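Quinonprotein alcohol dehydrogenase-like protein (Bacteroides thetaiotaomicron VPI-5482, PDB 4R5O) is of unknown function but binds calcium ions and joins an immunoglobulin-like beta-sandwich domain to a seven-bladed beta-propeller. Local coordinates at residues N71-D76 with T92-N97. Sequence-based numbering, arbitrary orientation.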
loop_
_atom_site.group_PDB
_atom_site.type_symbol
_atom_site.label_atom_id
_atom_site.label_comp_id
_atom_site.label_asym_id
_atom_site.label_seq_id
_atom_site.Cartn_x
_atom_site.Cartn_y
_atom_site.Cartn_z
ATOM N N ASN A 71 7.405 1.966 17.084
ATOM C CA ASN A 71 6.952 1.884 15.703
ATOM C C ASN A 71 8.124 1.974 14.710
ATOM O O ASN A 71 9.068 2.699 14.997
ATOM C CB ASN A 71 5.960 3.026 15.431
ATOM C CG ASN A 71 4.759 2.612 14.598
ATOM O OD1 ASN A 71 3.991 1.726 14.997
ATOM N ND2 ASN A 71 4.492 3.310 13.489
ATOM N N PRO A 72 8.102 1.313 13.522
ATOM C CA PRO A 72 9.172 1.558 12.541
ATOM C C PRO A 72 9.296 3.053 12.280
ATOM O O PRO A 72 8.276 3.692 12.021
ATOM C CB PRO A 72 8.700 0.786 11.300
ATOM C CG PRO A 72 7.792 -0.238 11.818
ATOM C CD PRO A 72 7.075 0.421 12.955
ATOM N N CYS A 73 10.506 3.626 12.443
ATOM C CA CYS A 73 10.708 5.065 12.286
ATOM C C CYS A 73 12.131 5.374 11.857
ATOM O O CYS A 73 12.999 4.523 11.890
ATOM C CB CYS A 73 10.377 5.799 13.587
ATOM S SG CYS A 73 11.490 5.419 14.982
ATOM N N ARG A 74 12.338 6.629 11.466
ATOM C CA ARG A 74 13.576 7.301 11.112
ATOM C C ARG A 74 13.319 8.757 11.429
ATOM O O ARG A 74 12.224 9.242 11.142
ATOM C CB ARG A 74 14.063 7.038 9.660
ATOM C CG ARG A 74 13.177 7.556 8.601
ATOM C CD ARG A 74 13.857 7.680 7.267
ATOM N NE ARG A 74 12.893 8.229 6.306
ATOM C CZ ARG A 74 13.162 8.571 5.056
ATOM N NH1 ARG A 74 14.392 8.453 4.581
ATOM N NH2 ARG A 74 12.201 9.047 4.273
ATOM N N ALA A 75 14.254 9.417 12.128
ATOM C CA ALA A 75 14.090 10.802 12.553
ATOM C C ALA A 75 15.427 11.503 12.739
ATOM O O ALA A 75 16.429 10.861 13.034
ATOM C CB ALA A 75 13.308 10.860 13.861
ATOM N N ASP A 76 15.426 12.824 12.532
ATOM C CA ASP A 76 16.534 13.733 12.781
ATOM C C ASP A 76 16.330 14.291 14.165
ATOM O O ASP A 76 15.188 14.569 14.547
ATOM C CB ASP A 76 16.628 14.835 11.704
ATOM C CG ASP A 76 17.152 14.391 10.352
ATOM O OD1 ASP A 76 18.286 13.855 10.300
ATOM O OD2 ASP A 76 16.502 14.712 9.328
ATOM N N THR A 92 21.949 14.737 15.624
ATOM C CA THR A 92 22.157 13.328 15.315
ATOM C C THR A 92 20.868 12.850 14.635
ATOM O O THR A 92 20.002 13.662 14.300
ATOM C CB THR A 92 22.578 12.482 16.562
ATOM O OG1 THR A 92 22.996 11.195 16.107
ATOM C CG2 THR A 92 21.461 12.347 17.631
ATOM N N SER A 93 20.768 11.547 14.404
ATOM C CA SER A 93 19.583 10.937 13.833
ATOM C C SER A 93 19.394 9.569 14.466
ATOM O O SER A 93 20.327 9.029 15.068
ATOM C CB SER A 93 19.680 10.863 12.314
ATOM O OG SER A 93 20.827 10.137 11.911
ATOM N N PHE A 94 18.161 9.062 14.433
ATOM C CA PHE A 94 17.854 7.747 14.976
ATOM C C PHE A 94 16.851 7.053 14.071
ATOM O O PHE A 94 16.146 7.702 13.288
ATOM C CB PHE A 94 17.353 7.807 16.422
ATOM C CG PHE A 94 16.029 8.477 16.676
ATOM C CD1 PHE A 94 15.963 9.827 16.959
ATOM C CD2 PHE A 94 14.864 7.737 16.736
ATOM C CE1 PHE A 94 14.751 10.427 17.283
ATOM C CE2 PHE A 94 13.654 8.341 17.038
ATOM C CZ PHE A 94 13.608 9.679 17.325
ATOM N N SER A 95 16.857 5.720 14.132
ATOM C CA SER A 95 15.989 4.854 13.345
ATOM C C SER A 95 15.816 3.539 14.050
ATOM O O SER A 95 16.616 3.191 14.905
ATOM C CB SER A 95 16.556 4.646 11.938
ATOM O OG SER A 95 17.825 4.015 11.989
ATOM N N SER A 96 14.766 2.812 13.692
ATOM C CA SER A 96 14.445 1.484 14.212
ATOM C C SER A 96 15.082 0.406 13.348
ATOM O O SER A 96 15.174 0.580 12.135
ATOM C CB SER A 96 12.928 1.289 14.268
ATOM O OG SER A 96 12.331 1.535 13.003
ATOM N N ASN A 97 15.501 -0.700 13.956
ATOM C CA ASN A 97 16.042 -1.847 13.238
ATOM C C ASN A 97 14.875 -2.791 12.983
ATOM O O ASN A 97 14.622 -3.713 13.761
ATOM C CB ASN A 97 17.209 -2.512 14.011
ATOM C CG ASN A 97 17.809 -3.716 13.314
ATOM O OD1 ASN A 97 17.865 -3.799 12.084
ATOM N ND2 ASN A 97 18.299 -4.671 14.077
#
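The F94 ring packs with one face against A75 CB, on the side of the antiparallel pair that A75 and F94 share, with C73 SG close by. CG of F94 stands between its backbone N and carbonyl carbon (chi1 66°), which brings the ring over to A75. A75 CB is offset toward the ring's rim, 3.9 Å from the F94 centroid in a CH-pi contact. C73 SG approaches the same ring obliquely, 4.2 Å from F94 CE2. Replacing F94 with an alanine would strip away the ring, and A75 CB and C73 SG would probably be left facing a gap. Backbone bonds A75 N to F94 O (2.8 Å) and F94 N to A75 O (2.9 Å) fix the register. Beyond them, S96 N donates a hydrogen bond to C73 O. S96 OG accepts from C73 N at 2.8 Å (N-H...O 161°), in place of a backbone carbonyl; this OG also bonds H98. On the other face R74 CB meets S95 CB at 4.1 Å. R74 extends away, its NE hydrogen-bonded to L130 O and its guanidinium in a cation-pi contact with Y176. The pair belongs to hairpin 74-83/86-97 of the immunoglobulin-like domain. Strand 28-31 flanks 86-97, strand 49-54 flanks 74-83, and helix 126-129 touches C73.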